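Local coordinates for probable spore coat polysaccharide biosynthesis protein E (Chromobacterium violaceum ATCC 12472, PDB 3G8R) that probably acts as an N-acylneuraminate-9-phosphate synthase, a zinc-binding enzyme whose NeuB-family barrel is followed in the chain by a SAF domain, at residues F8-A13 against F39-K44; I114-S119 against V139-G144; T165-V170 against V221-V226; E172-D177 against N236-N241; R184-R189 against V215-T220. One frame throughout, in Å; residues are numbered along the deposited sequence.

Contact 1. Residues F8-A13 against F39-K44; sequences FIFEMA and FDFGFK
Phe8 and Phe10 mesh with Phe41 and Phe43 on one face of two parallel strands whose axes come within 4.5 Å at an angle of 20°. Gly42 is held at both its polar atoms: its N gives a hydrogen bond to Phe8 O, and its O takes one from Phe10 N at 2.8 Å. The pairing runs on through Lys44 N to Phe10 O and Met12 N to Lys44 O. Phe10, Phe41 and Phe43 form a packed aromatic cluster. The strand register puts Phe10 CB over the centre of the Phe43 ring, a CH-pi contact 3.8 Å from the centroid. Phe10 CG lies anti to its carbonyl carbon (chi1 -50°), which turns the ring so that CZ is 3.5 Å from Phe41 CD1; these two rings are nearly parallel but slid apart. On the other face Glu11 forms a salt bridge with Lys44, its detailed geometry doubtful; the amine is held more firmly by Thr97, and Glu11 OE2 also bonds Gln46. In contrast to buried Phe10 and Phe43, the end at Phe39, Asp40 and Phe41 is partly exposed, although Phe8 CE2 still lies closely over one face of the Phe39 ring. Helix 21-33 packs on Phe10 and Phe43 to complete a beta-alpha-beta unit, helix 242-259 covers Phe8, and strand 221-225 pairs with the other edge of strand 8-11, closing the barrel.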
# COMPACT_ATOMS: atom_id res chain seq x y z
N PHE A 8 14.55 -5.36 -9.30
CA PHE A 8 15.20 -4.20 -8.75
C PHE A 8 16.32 -3.74 -9.65
O PHE A 8 17.11 -4.55 -10.15
CB PHE A 8 15.78 -4.50 -7.39
CG PHE A 8 14.74 -4.76 -6.37
CD1 PHE A 8 14.39 -3.77 -5.47
CD2 PHE A 8 14.09 -5.97 -6.33
CE1 PHE A 8 13.42 -3.98 -4.55
CE2 PHE A 8 13.10 -6.19 -5.39
CZ PHE A 8 12.77 -5.19 -4.51
N ILE A 9 16.40 -2.42 -9.81
CA ILE A 9 17.39 -1.81 -10.67
C ILE A 9 18.31 -0.85 -9.94
O ILE A 9 17.87 0.03 -9.18
CB ILE A 9 16.73 -1.08 -11.84
CG1 ILE A 9 15.80 -2.01 -12.60
CG2 ILE A 9 17.80 -0.58 -12.77
CD1 ILE A 9 14.96 -1.30 -13.64
N PHE A 10 19.60 -1.01 -10.19
CA PHE A 10 20.60 -0.21 -9.52
C PHE A 10 21.21 0.76 -10.48
O PHE A 10 21.93 0.35 -11.38
CB PHE A 10 21.65 -1.13 -8.97
CG PHE A 10 21.08 -2.24 -8.18
CD1 PHE A 10 20.39 -1.97 -7.00
CD2 PHE A 10 21.21 -3.56 -8.63
CE1 PHE A 10 19.84 -2.98 -6.27
CE2 PHE A 10 20.67 -4.61 -7.88
CZ PHE A 10 19.98 -4.32 -6.71
N GLU A 11 20.90 2.03 -10.28
CA GLU A 11 21.35 3.10 -11.14
C GLU A 11 22.73 3.54 -10.74
O GLU A 11 22.93 3.98 -9.62
CB GLU A 11 20.40 4.29 -11.01
CG GLU A 11 20.90 5.56 -11.62
CD GLU A 11 20.64 5.65 -13.11
OE1 GLU A 11 21.33 4.94 -13.88
OE2 GLU A 11 19.77 6.45 -13.49
N MSE A 12 23.70 3.39 -11.64
CA MSE A 12 25.06 3.87 -11.35
C MSE A 12 25.11 5.34 -11.66
O MSE A 12 25.85 6.08 -11.02
CB MSE A 12 26.09 3.14 -12.20
CG MSE A 12 27.50 3.14 -11.62
SE MSE A 12 28.58 2.08 -12.60
CE MSE A 12 28.51 2.99 -14.11
N ALA A 13 24.32 5.76 -12.64
CA ALA A 13 24.36 7.09 -13.18
C ALA A 13 25.82 7.41 -13.48
O ALA A 13 26.47 6.70 -14.25
CB ALA A 13 23.76 8.10 -12.23
N PHE A 39 14.90 -12.21 -6.15
CA PHE A 39 14.29 -11.24 -7.02
C PHE A 39 15.10 -11.24 -8.30
O PHE A 39 16.12 -11.91 -8.40
CB PHE A 39 14.44 -9.84 -6.45
CG PHE A 39 13.97 -9.69 -5.04
CD1 PHE A 39 12.73 -10.16 -4.64
CD2 PHE A 39 14.75 -8.96 -4.13
CE1 PHE A 39 12.29 -9.97 -3.33
CE2 PHE A 39 14.32 -8.75 -2.83
CZ PHE A 39 13.10 -9.27 -2.41
N ASP A 40 14.65 -10.44 -9.25
CA ASP A 40 15.48 -10.11 -10.40
C ASP A 40 16.19 -8.83 -10.12
O ASP A 40 15.73 -8.01 -9.35
CB ASP A 40 14.63 -9.93 -11.65
CG ASP A 40 14.08 -11.21 -12.14
OD1 ASP A 40 14.62 -12.25 -11.71
OD2 ASP A 40 13.10 -11.16 -12.93
N PHE A 41 17.30 -8.64 -10.80
CA PHE A 41 18.14 -7.51 -10.56
C PHE A 41 18.67 -7.05 -11.91
O PHE A 41 19.03 -7.86 -12.76
CB PHE A 41 19.32 -7.91 -9.65
CG PHE A 41 18.94 -8.30 -8.25
CD1 PHE A 41 18.44 -7.35 -7.36
CD2 PHE A 41 19.11 -9.61 -7.81
CE1 PHE A 41 18.12 -7.70 -6.06
CE2 PHE A 41 18.77 -9.96 -6.53
CZ PHE A 41 18.28 -9.01 -5.65
N GLY A 42 18.71 -5.73 -12.06
CA GLY A 42 19.32 -5.06 -13.20
C GLY A 42 20.20 -3.92 -12.73
O GLY A 42 19.94 -3.30 -11.71
N PHE A 43 21.26 -3.66 -13.49
CA PHE A 43 22.16 -2.56 -13.25
C PHE A 43 22.04 -1.55 -14.38
O PHE A 43 21.92 -1.92 -15.54
CB PHE A 43 23.60 -3.07 -13.12
CG PHE A 43 24.30 -2.59 -11.88
CD1 PHE A 43 24.38 -3.39 -10.75
CD2 PHE A 43 24.80 -1.29 -11.81
CE1 PHE A 43 24.99 -2.92 -9.60
CE2 PHE A 43 25.43 -0.83 -10.66
CZ PHE A 43 25.52 -1.64 -9.56
N LYS A 44 22.07 -0.27 -14.05
CA LYS A 44 21.79 0.76 -15.06
C LYS A 44 22.92 1.79 -15.27
O LYS A 44 23.49 2.32 -14.29
CB LYS A 44 20.50 1.47 -14.74
CG LYS A 44 19.79 1.89 -16.00
CD LYS A 44 18.72 2.94 -15.75
CE LYS A 44 19.35 4.28 -15.41
NZ LYS A 44 18.50 5.47 -15.82

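Contact 2. Residues I114-S119 against V139-G144; sequences IIKIAS and VASTAG
Three bends in its chain, at chi2, chi3 and chi4, curl Lys116 alongside its neighbouring strand until NZ meets Ser141 OG, which lies anti to its own carbonyl carbon (chi1 -84°). The resulting hydrogen bond is short, 2.6 Å from NZ to OG; the serine, short and hydroxylated, puts an acceptor where the amine ends. On the way the lysine's methylene CG passes 3.8 Å from CG1 of Val139, so its aliphatic part is used as a hydrophobic side chain. The other branch of the valine, CG2, touches Ile114 CG2 at 3.7 Å. Beneath these groups the parallel strands 114-117 and 139-141 are joined by Val139 N to Ile115 O, Ile117 N to Val139 O and Ser141 N to Ile117 O. Ile117 faces the opposite way with Ala140 and packs on helix 125-132, the helix of this beta-alpha-beta unit. Past the strands Ser119 CB reaches Ala143 CB at 3.8 Å, two small residues that let the loops come close. Lys116 NZ also forms a salt bridge with Glu223 from across the barrel. A buried amine met by both a hydroxyl and a carboxylate, in a side chain about 6 Å from the zinc by nearest atoms, marks the polar region of the interior near the metal, consistent with a place in the lining of the active site.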
# COMPACT_ATOMS: atom_id res chain seq x y z
N ILE A 114 17.77 -3.87 -21.97
CA ILE A 114 16.62 -2.96 -21.71
C ILE A 114 16.91 -1.43 -21.82
O ILE A 114 18.03 -0.95 -21.56
CB ILE A 114 16.03 -3.28 -20.31
CG1 ILE A 114 15.49 -4.72 -20.24
CG2 ILE A 114 14.96 -2.24 -19.91
CD1 ILE A 114 15.07 -5.21 -18.83
N ILE A 115 15.89 -0.66 -22.21
CA ILE A 115 16.01 0.79 -22.35
C ILE A 115 15.25 1.56 -21.29
O ILE A 115 14.03 1.50 -21.24
CB ILE A 115 15.55 1.27 -23.76
CG1 ILE A 115 16.52 0.77 -24.83
CG2 ILE A 115 15.44 2.81 -23.84
CD1 ILE A 115 15.94 0.69 -26.24
N LYS A 116 15.93 2.31 -20.42
CA LYS A 116 15.17 3.23 -19.58
C LYS A 116 15.02 4.54 -20.32
O LYS A 116 15.96 5.01 -20.93
CB LYS A 116 15.80 3.50 -18.22
CG LYS A 116 14.79 3.36 -17.09
CD LYS A 116 14.07 4.65 -16.68
CE LYS A 116 14.90 5.45 -15.67
NZ LYS A 116 14.06 6.20 -14.66
N ILE A 117 13.83 5.10 -20.28
CA ILE A 117 13.66 6.48 -20.66
C ILE A 117 13.65 7.37 -19.41
O ILE A 117 12.81 7.19 -18.52
CB ILE A 117 12.33 6.64 -21.40
CG1 ILE A 117 12.36 5.81 -22.67
CG2 ILE A 117 12.01 8.13 -21.68
CD1 ILE A 117 11.08 5.92 -23.49
N ALA A 118 14.55 8.33 -19.32
CA ALA A 118 14.50 9.28 -18.22
C ALA A 118 13.29 10.20 -18.32
O ALA A 118 12.73 10.42 -19.39
CB ALA A 118 15.77 10.10 -18.19
N SER A 119 12.89 10.77 -17.19
CA SER A 119 11.71 11.62 -17.15
C SER A 119 11.89 12.85 -18.00
O SER A 119 10.91 13.42 -18.46
CB SER A 119 11.41 12.05 -15.71
OG SER A 119 12.17 11.28 -14.80
N VAL A 139 11.34 0.96 -20.22
CA VAL A 139 11.02 1.37 -18.88
C VAL A 139 11.06 2.90 -18.89
O VAL A 139 12.12 3.50 -19.16
CB VAL A 139 12.07 0.84 -17.94
CG1 VAL A 139 11.74 1.22 -16.54
CG2 VAL A 139 12.17 -0.67 -18.05
N ALA A 140 9.93 3.53 -18.62
CA ALA A 140 9.81 4.94 -18.83
C ALA A 140 9.49 5.66 -17.54
O ALA A 140 8.64 5.24 -16.77
CB ALA A 140 8.74 5.20 -19.86
N SER A 141 10.20 6.72 -17.24
CA SER A 141 9.87 7.40 -16.00
C SER A 141 9.07 8.61 -16.34
O SER A 141 9.28 9.20 -17.40
CB SER A 141 11.11 7.78 -15.23
OG SER A 141 11.51 6.68 -14.49
N THR A 142 8.22 9.02 -15.43
CA THR A 142 7.16 9.96 -15.74
C THR A 142 7.10 11.23 -14.81
O THR A 142 6.13 11.98 -14.85
CB THR A 142 5.83 9.18 -15.74
OG1 THR A 142 4.75 10.07 -15.45
CG2 THR A 142 5.82 8.16 -14.64
N ALA A 143 8.13 11.49 -14.01
CA ALA A 143 8.13 12.71 -13.18
C ALA A 143 7.62 13.98 -13.89
O ALA A 143 8.13 14.37 -14.92
CB ALA A 143 9.48 12.96 -12.60
N GLY A 144 6.60 14.61 -13.35
CA GLY A 144 6.05 15.82 -13.96
C GLY A 144 5.60 15.66 -15.40
O GLY A 144 5.60 16.65 -16.15

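Contact 3. Residues T165-V170 against V221-V226; sequences TIMHCV and VFEKHV. With ZN (zinc ion), chain C.
Apolar contacts carry the meeting of Met167 and Thr165 with Val221 and Glu223, reached from strands that are not neighbours: their axes come no closer than 8.5 Å and cross at 51°, so side chains must span the barrel interior. Met167, modelled as selenomethionine, does most of this. Bent at both chi2 and chi3, it lays its SE 3.6 Å from Val221 CG1, the two side chains crossing at about a right angle, and swings CE to 3.7 Å from Glu223 CB. A long, flexible chain suits the distance between strands that do not pair. Thr165 and Val221 instead reach toward each other tip to tip, with their CG2 methyls 4.0 Å apart. The valine thus offers one branch to each partner: CG1, anti to its backbone N (chi1 173°), to the selenium, and CG2 to the threonine.

Polar links lead away from this apolar patch. Glu223, extended beyond CG, carries its carboxylate past the Met167 methyl to a salt bridge between OE2 and Lys116 NZ. Val170 O accepts a hydrogen bond from His202 ND1, and probably helps to position a histidine of the metal site.

The zinc ion is bound from residues 221-226 alone: His225 NE2 lies 2.4 Å from it, with His202 as the other protein residue of the site. The barrel interior therefore changes character along its axis, from a patch made by valine, the threonine methyl and selenomethionine to two imidazoles that bind the metal, with the Glu223 carboxylate nearby, where the two regions meet.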
# COMPACT_ATOMS: atom_id res chain seq x y z
N THR A 165 7.01 -0.53 -19.30
CA THR A 165 6.96 -0.41 -17.86
C THR A 165 6.97 1.05 -17.61
O THR A 165 7.79 1.76 -18.17
CB THR A 165 8.17 -1.08 -17.25
OG1 THR A 165 8.08 -2.48 -17.53
CG2 THR A 165 8.23 -0.89 -15.75
N ILE A 166 6.07 1.52 -16.76
CA ILE A 166 5.97 2.93 -16.46
C ILE A 166 6.26 3.25 -14.98
O ILE A 166 5.72 2.56 -14.10
CB ILE A 166 4.61 3.37 -16.90
CG1 ILE A 166 4.71 3.75 -18.36
CG2 ILE A 166 4.08 4.53 -16.04
CD1 ILE A 166 3.69 4.76 -18.78
N MSE A 167 7.11 4.23 -14.68
CA MSE A 167 7.55 4.34 -13.28
C MSE A 167 7.18 5.63 -12.62
O MSE A 167 7.33 6.66 -13.17
CB MSE A 167 9.06 4.14 -13.10
CG MSE A 167 9.71 3.03 -13.89
SE MSE A 167 10.09 1.51 -13.03
CE MSE A 167 11.41 2.03 -11.90
N HIS A 168 6.70 5.58 -11.41
CA HIS A 168 6.49 6.82 -10.70
C HIS A 168 7.88 7.33 -10.32
O HIS A 168 8.77 6.54 -10.00
CB HIS A 168 5.57 6.64 -9.49
CG HIS A 168 5.61 7.78 -8.54
ND1 HIS A 168 5.19 9.05 -8.88
CD2 HIS A 168 6.03 7.85 -7.25
CE1 HIS A 168 5.35 9.85 -7.84
NE2 HIS A 168 5.83 9.14 -6.83
N CYS A 169 8.09 8.63 -10.46
CA CYS A 169 9.19 9.23 -9.78
C CYS A 169 9.00 10.72 -9.65
O CYS A 169 8.16 11.32 -10.30
CB CYS A 169 10.54 8.88 -10.40
SG CYS A 169 10.95 9.61 -11.95
N VAL A 170 9.78 11.30 -8.75
CA VAL A 170 9.74 12.72 -8.53
C VAL A 170 11.13 13.28 -8.79
O VAL A 170 12.16 12.74 -8.34
CB VAL A 170 9.29 13.02 -7.10
CG1 VAL A 170 9.08 14.51 -6.94
CG2 VAL A 170 8.00 12.26 -6.79
N VAL A 221 8.72 -3.14 -10.11
CA VAL A 221 10.05 -2.79 -10.63
C VAL A 221 10.46 -1.60 -9.82
O VAL A 221 9.65 -0.71 -9.55
CB VAL A 221 9.94 -2.33 -12.04
CG1 VAL A 221 11.26 -1.82 -12.48
CG2 VAL A 221 9.43 -3.46 -12.93
N PHE A 222 11.71 -1.58 -9.41
CA PHE A 222 12.14 -0.62 -8.42
C PHE A 222 13.51 -0.17 -8.77
O PHE A 222 14.38 -0.99 -8.98
CB PHE A 222 12.13 -1.28 -7.04
CG PHE A 222 10.76 -1.76 -6.62
CD1 PHE A 222 9.83 -0.87 -6.07
CD2 PHE A 222 10.38 -3.09 -6.80
CE1 PHE A 222 8.55 -1.30 -5.70
CE2 PHE A 222 9.12 -3.54 -6.44
CZ PHE A 222 8.19 -2.65 -5.89
N GLU A 223 13.71 1.14 -8.86
CA GLU A 223 15.01 1.69 -9.24
C GLU A 223 15.47 2.61 -8.16
O GLU A 223 14.68 3.43 -7.69
CB GLU A 223 14.87 2.47 -10.53
CG GLU A 223 16.14 2.95 -11.16
CD GLU A 223 15.85 3.83 -12.37
OE1 GLU A 223 16.73 4.63 -12.75
OE2 GLU A 223 14.72 3.74 -12.93
N LYS A 224 16.74 2.45 -7.79
CA LYS A 224 17.38 3.30 -6.81
C LYS A 224 18.81 3.58 -7.24
O LYS A 224 19.47 2.70 -7.79
CB LYS A 224 17.40 2.58 -5.47
CG LYS A 224 18.24 3.23 -4.40
CD LYS A 224 17.41 4.08 -3.44
CE LYS A 224 16.72 3.21 -2.38
NZ LYS A 224 16.14 4.05 -1.30
N HIS A 225 19.27 4.82 -7.03
CA HIS A 225 20.66 5.19 -7.32
C HIS A 225 21.57 4.55 -6.31
O HIS A 225 21.21 4.46 -5.14
CB HIS A 225 20.85 6.70 -7.23
CG HIS A 225 20.37 7.45 -8.43
ND1 HIS A 225 21.19 8.26 -9.17
CD2 HIS A 225 19.15 7.51 -9.01
CE1 HIS A 225 20.51 8.78 -10.17
NE2 HIS A 225 19.26 8.34 -10.10
N VAL A 226 22.75 4.13 -6.76
CA VAL A 226 23.76 3.46 -5.92
C VAL A 226 25.13 4.07 -6.15
O VAL A 226 25.35 4.69 -7.18
CB VAL A 226 23.89 1.98 -6.24
CG1 VAL A 226 22.62 1.27 -5.88
CG2 VAL A 226 24.26 1.75 -7.73
ZN ZN C . 17.57 9.24 -11.58

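Contact 4. Residues E172-D177 against N236-N241; sequences EYPTPD and NNYSAN
Asn237 begins the touching part of residues 236-241, setting its side chain against the ring of Pro174: its ND2 lies 3.7 Å from Pro174 CD, and its backbone O is 3.8 Å from Pro174 CB. The proline follows a cis peptide bond, which probably helps to bring both it and Tyr173 against the same neighbour. That neighbour is Tyr238, the centre of the contact. Its CG sits between the backbone N and the carbonyl carbon (chi1 48°), a crowded position that swings the ring out to the facing loop. There it takes the edge of Tyr173 on one face, a T-shaped pair with centroids 5.5 Å apart and planes at 72°; Tyr173 CD2 comes to 3.8 Å from Tyr238 CE2. Pro174 CB meets Tyr238 CB at 4.1 Å. Broad, rigid side chains of this kind can bridge two irregular loops that share no strand pairing.

Both loops follow strands of the TIM barrel, 164-168 and 221-225, at the C-terminal end of the barrel where active sites of this fold lie. Each tyrosine also meets a zinc-binding histidine: Tyr173 the ring of His202, and Tyr238, edge-to-face, that of His225. Within the first loop Thr175 OG1 gives a 2.7 Å hydrogen bond to Glu172 O, probably stiffening the turn round the proline, while Asp177 forms a salt bridge with Arg254 of the second subunit. Beyond Tyr238 the chain goes back to the barrel, Ala240 making backbone hydrogen bonds with His225 and Gly227. Asn241 then serves as N-cap of helix 242-259, its OD1 accepting from Gln244 N.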
# COMPACT_ATOMS: atom_id res chain seq x y z
N GLU A 172 12.91 15.60 -7.60
CA GLU A 172 13.57 16.42 -6.61
C GLU A 172 14.70 15.59 -6.11
O GLU A 172 14.54 14.38 -5.82
CB GLU A 172 12.63 16.89 -5.50
CG GLU A 172 11.56 17.84 -6.03
CD GLU A 172 10.37 17.99 -5.09
OE1 GLU A 172 9.25 18.31 -5.59
OE2 GLU A 172 10.55 17.81 -3.86
N TYR A 173 15.85 16.22 -6.05
CA TYR A 173 17.09 15.50 -5.97
C TYR A 173 17.82 16.03 -4.76
O TYR A 173 18.55 17.00 -4.87
CB TYR A 173 17.91 15.80 -7.23
CG TYR A 173 17.43 15.11 -8.51
CD1 TYR A 173 16.51 15.72 -9.37
CD2 TYR A 173 17.93 13.87 -8.87
CE1 TYR A 173 16.09 15.09 -10.57
CE2 TYR A 173 17.54 13.24 -10.06
CZ TYR A 173 16.61 13.85 -10.89
OH TYR A 173 16.25 13.19 -12.05
N PRO A 174 17.62 15.42 -3.59
CA PRO A 174 16.81 14.29 -3.15
C PRO A 174 15.38 14.70 -2.90
O PRO A 174 15.04 15.89 -2.96
CB PRO A 174 17.45 13.93 -1.82
CG PRO A 174 17.86 15.25 -1.31
CD PRO A 174 18.38 16.00 -2.47
N THR A 175 14.54 13.71 -2.60
CA THR A 175 13.11 13.95 -2.44
C THR A 175 12.70 13.94 -0.98
O THR A 175 12.96 12.98 -0.28
CB THR A 175 12.29 12.94 -3.22
OG1 THR A 175 12.84 12.78 -4.54
CG2 THR A 175 10.86 13.37 -3.29
N PRO A 176 12.10 15.04 -0.51
CA PRO A 176 11.54 15.08 0.85
C PRO A 176 10.48 14.00 1.07
O PRO A 176 9.74 13.65 0.16
CB PRO A 176 10.90 16.47 0.94
CG PRO A 176 11.62 17.32 -0.02
CD PRO A 176 12.25 16.39 -1.09
N ASP A 177 10.42 13.51 2.30
CA ASP A 177 9.45 12.50 2.71
C ASP A 177 8.07 12.99 2.40
O ASP A 177 7.32 12.30 1.74
CB ASP A 177 9.59 12.27 4.20
CG ASP A 177 10.99 11.83 4.59
OD1 ASP A 177 11.93 12.13 3.83
OD2 ASP A 177 11.14 11.18 5.65
N ASN A 236 26.54 11.17 -3.12
CA ASN A 236 25.49 12.13 -2.93
C ASN A 236 24.36 11.65 -2.06
O ASN A 236 24.34 10.54 -1.53
CB ASN A 236 24.98 12.70 -4.25
CG ASN A 236 24.70 11.65 -5.27
OD1 ASN A 236 25.61 11.12 -5.89
ND2 ASN A 236 23.43 11.34 -5.47
N ASN A 237 23.40 12.53 -1.93
CA ASN A 237 22.42 12.52 -0.87
C ASN A 237 21.15 11.75 -1.27
O ASN A 237 20.18 11.66 -0.50
CB ASN A 237 22.16 14.00 -0.52
CG ASN A 237 22.85 14.98 -1.55
OD1 ASN A 237 24.10 15.06 -1.66
ND2 ASN A 237 22.02 15.70 -2.33
N TYR A 238 21.17 11.20 -2.49
CA TYR A 238 20.11 10.33 -3.01
C TYR A 238 20.67 9.02 -3.58
O TYR A 238 20.05 8.43 -4.46
CB TYR A 238 19.26 11.05 -4.09
CG TYR A 238 20.03 11.79 -5.19
CD1 TYR A 238 20.54 13.09 -4.99
CD2 TYR A 238 20.21 11.22 -6.44
CE1 TYR A 238 21.22 13.77 -6.02
CE2 TYR A 238 20.90 11.90 -7.47
CZ TYR A 238 21.41 13.17 -7.25
OH TYR A 238 22.08 13.81 -8.29
N SER A 239 21.83 8.58 -3.10
CA SER A 239 22.44 7.36 -3.64
C SER A 239 22.81 6.47 -2.50
O SER A 239 23.46 6.91 -1.57
CB SER A 239 23.67 7.68 -4.48
OG SER A 239 23.31 8.60 -5.50
N ALA A 240 22.38 5.22 -2.57
CA ALA A 240 22.58 4.30 -1.45
C ALA A 240 23.87 3.52 -1.58
O ALA A 240 24.22 3.08 -2.67
CB ALA A 240 21.40 3.33 -1.31
N ASN A 241 24.58 3.36 -0.46
CA ASN A 241 25.75 2.51 -0.42
C ASN A 241 25.33 1.06 -0.30
O ASN A 241 24.17 0.78 -0.08
CB ASN A 241 26.67 2.92 0.73
CG ASN A 241 26.02 2.75 2.07
OD1 ASN A 241 25.59 1.67 2.43
ND2 ASN A 241 25.98 3.81 2.83

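Contact 5. Residues R184-R189 against V215-T220; sequences RIKTLR and VAQGAT
Gly218, against which Arg189 lies, gives its backbone N to Val215 O in a 2.9 Å hydrogen bond, part of the Schellman motif that closes helix 209-216. The glycine takes positive phi, 85°, a backbone shape it adopts easily. Arg189 NH2 stands 2.9 Å from Gly218 O. The arginine starts out with CG anti to its backbone N (chi1 161°), runs straight and then bends at chi3, which lowers the guanidinium onto the turn. A long side chain with several N-H groups suits this partly exposed place beside a backbone carbonyl.

Gln217, just before the glycine, leans over the first helix. Its CG lies 3.6 Å from Lys186 CB, and the two side chains cross at about a right angle, so that the Gln217 side chain, amide end included, lies against the methylenes of Lys186. Deeper in, Ile185 CG2 meets Ala219 CB, 3.6 Å away; the branched isoleucine packs closely on the small alanine, and also on Ile197 and Tyr199 of strand 196-201, which comes between the helices in sequence and lies beneath them.

The outward side belongs to the dimer. Ala216 meets Ala216 of the second subunit, and Ala216 O accepts a hydrogen bond from Lys186 NZ of that subunit. Helix 184-191 packed against the C-terminal turn of helix 209-216, over a barrel strand, is part of the outer helical layer of a TIM barrel, with helix 209-216 ended by its Schellman motif before strand 221-225.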
# COMPACT_ATOMS: atom_id res chain seq x y z
N ARG A 184 0.94 7.99 -6.10
CA ARG A 184 0.87 8.07 -7.53
C ARG A 184 1.07 6.71 -8.17
O ARG A 184 0.65 6.48 -9.31
CB ARG A 184 1.82 9.13 -8.10
CG ARG A 184 1.55 9.30 -9.60
CD ARG A 184 1.99 10.63 -10.14
NE ARG A 184 3.23 10.47 -10.85
CZ ARG A 184 3.37 10.70 -12.14
NH1 ARG A 184 2.34 11.13 -12.85
NH2 ARG A 184 4.55 10.50 -12.72
N ILE A 185 1.68 5.78 -7.43
CA ILE A 185 1.92 4.45 -7.99
C ILE A 185 0.57 3.81 -8.36
O ILE A 185 0.44 3.21 -9.43
CB ILE A 185 2.81 3.55 -7.06
CG1 ILE A 185 4.15 4.22 -6.77
CG2 ILE A 185 3.12 2.21 -7.69
CD1 ILE A 185 5.02 3.41 -5.86
N LYS A 186 -0.42 4.00 -7.50
CA LYS A 186 -1.76 3.44 -7.70
C LYS A 186 -2.45 4.22 -8.79
O LYS A 186 -3.17 3.64 -9.60
CB LYS A 186 -2.58 3.46 -6.41
CG LYS A 186 -4.08 3.18 -6.60
CD LYS A 186 -4.72 2.44 -5.42
CE LYS A 186 -4.89 3.32 -4.16
NZ LYS A 186 -4.87 2.52 -2.85
N THR A 187 -2.19 5.53 -8.84
CA THR A 187 -2.84 6.33 -9.86
C THR A 187 -2.43 5.78 -11.20
O THR A 187 -3.26 5.56 -12.09
CB THR A 187 -2.49 7.79 -9.74
OG1 THR A 187 -3.18 8.34 -8.62
CG2 THR A 187 -2.90 8.56 -10.99
N LEU A 188 -1.14 5.53 -11.34
CA LEU A 188 -0.65 5.03 -12.60
C LEU A 188 -1.20 3.67 -12.87
O LEU A 188 -1.59 3.38 -13.99
CB LEU A 188 0.86 5.00 -12.61
CG LEU A 188 1.55 6.36 -12.74
CD1 LEU A 188 3.06 6.18 -12.82
CD2 LEU A 188 1.03 7.09 -13.97
N ARG A 189 -1.21 2.82 -11.84
CA ARG A 189 -1.69 1.45 -12.00
C ARG A 189 -3.14 1.41 -12.50
O ARG A 189 -3.48 0.61 -13.36
CB ARG A 189 -1.52 0.65 -10.71
CG ARG A 189 -2.39 -0.56 -10.66
CD ARG A 189 -2.12 -1.37 -9.41
NE ARG A 189 -1.10 -2.43 -9.58
CZ ARG A 189 -0.56 -2.84 -10.73
NH1 ARG A 189 -0.92 -2.30 -11.91
NH2 ARG A 189 0.35 -3.82 -10.70
N VAL A 215 5.67 -1.39 -2.67
CA VAL A 215 5.30 -2.74 -3.01
C VAL A 215 3.82 -2.91 -2.80
O VAL A 215 3.13 -3.56 -3.59
CB VAL A 215 6.00 -3.70 -2.12
CG1 VAL A 215 5.42 -5.09 -2.32
CG2 VAL A 215 7.46 -3.66 -2.44
N ALA A 216 3.34 -2.29 -1.72
CA ALA A 216 1.98 -2.53 -1.25
C ALA A 216 1.08 -1.98 -2.28
O ALA A 216 -0.02 -2.44 -2.44
CB ALA A 216 1.70 -1.85 0.06
N GLN A 217 1.57 -0.99 -2.99
CA GLN A 217 0.71 -0.33 -3.92
C GLN A 217 0.72 -1.01 -5.29
O GLN A 217 0.08 -0.56 -6.23
CB GLN A 217 1.09 1.13 -3.97
CG GLN A 217 -0.09 2.00 -4.24
CD GLN A 217 -0.04 3.24 -3.45
OE1 GLN A 217 1.06 3.67 -3.04
NE2 GLN A 217 -1.21 3.85 -3.19
N GLY A 218 1.43 -2.13 -5.38
CA GLY A 218 1.45 -2.92 -6.60
C GLY A 218 2.47 -2.47 -7.64
O GLY A 218 2.29 -2.73 -8.82
N ALA A 219 3.54 -1.80 -7.23
CA ALA A 219 4.70 -1.65 -8.10
C ALA A 219 5.57 -2.92 -8.08
O ALA A 219 5.65 -3.60 -7.07
CB ALA A 219 5.49 -0.47 -7.71
N THR A 220 6.23 -3.20 -9.20
CA THR A 220 6.84 -4.52 -9.48
C THR A 220 8.29 -4.39 -9.96
O THR A 220 8.99 -5.37 -10.19
CB THR A 220 5.98 -5.17 -10.54
OG1 THR A 220 4.92 -5.84 -9.88
CG2 THR A 220 6.76 -6.16 -11.45

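Overall arrangement
All five contacts belong to one eight-stranded parallel barrel. Contacts 1 and 2 join sequential neighbours in the sheet, their centres about 14 Å apart, and come first along the chain. Contact 3 spans the interior between strands 164-168 and 221-225, its centre about 10 Å from that of contact 1 and 8 Å from that of contact 2. Contact 4 joins the loops after those same two strands, near the zinc, so the segments of contacts 3 and 4 alternate along the chain. Contact 5 falls between them in sequence, its centre about 20 Å from that of contact 4, in the helical jacket against the second subunit. Strands 7-11 and 221-225, first and eighth in the barrel, come together beside the zinc.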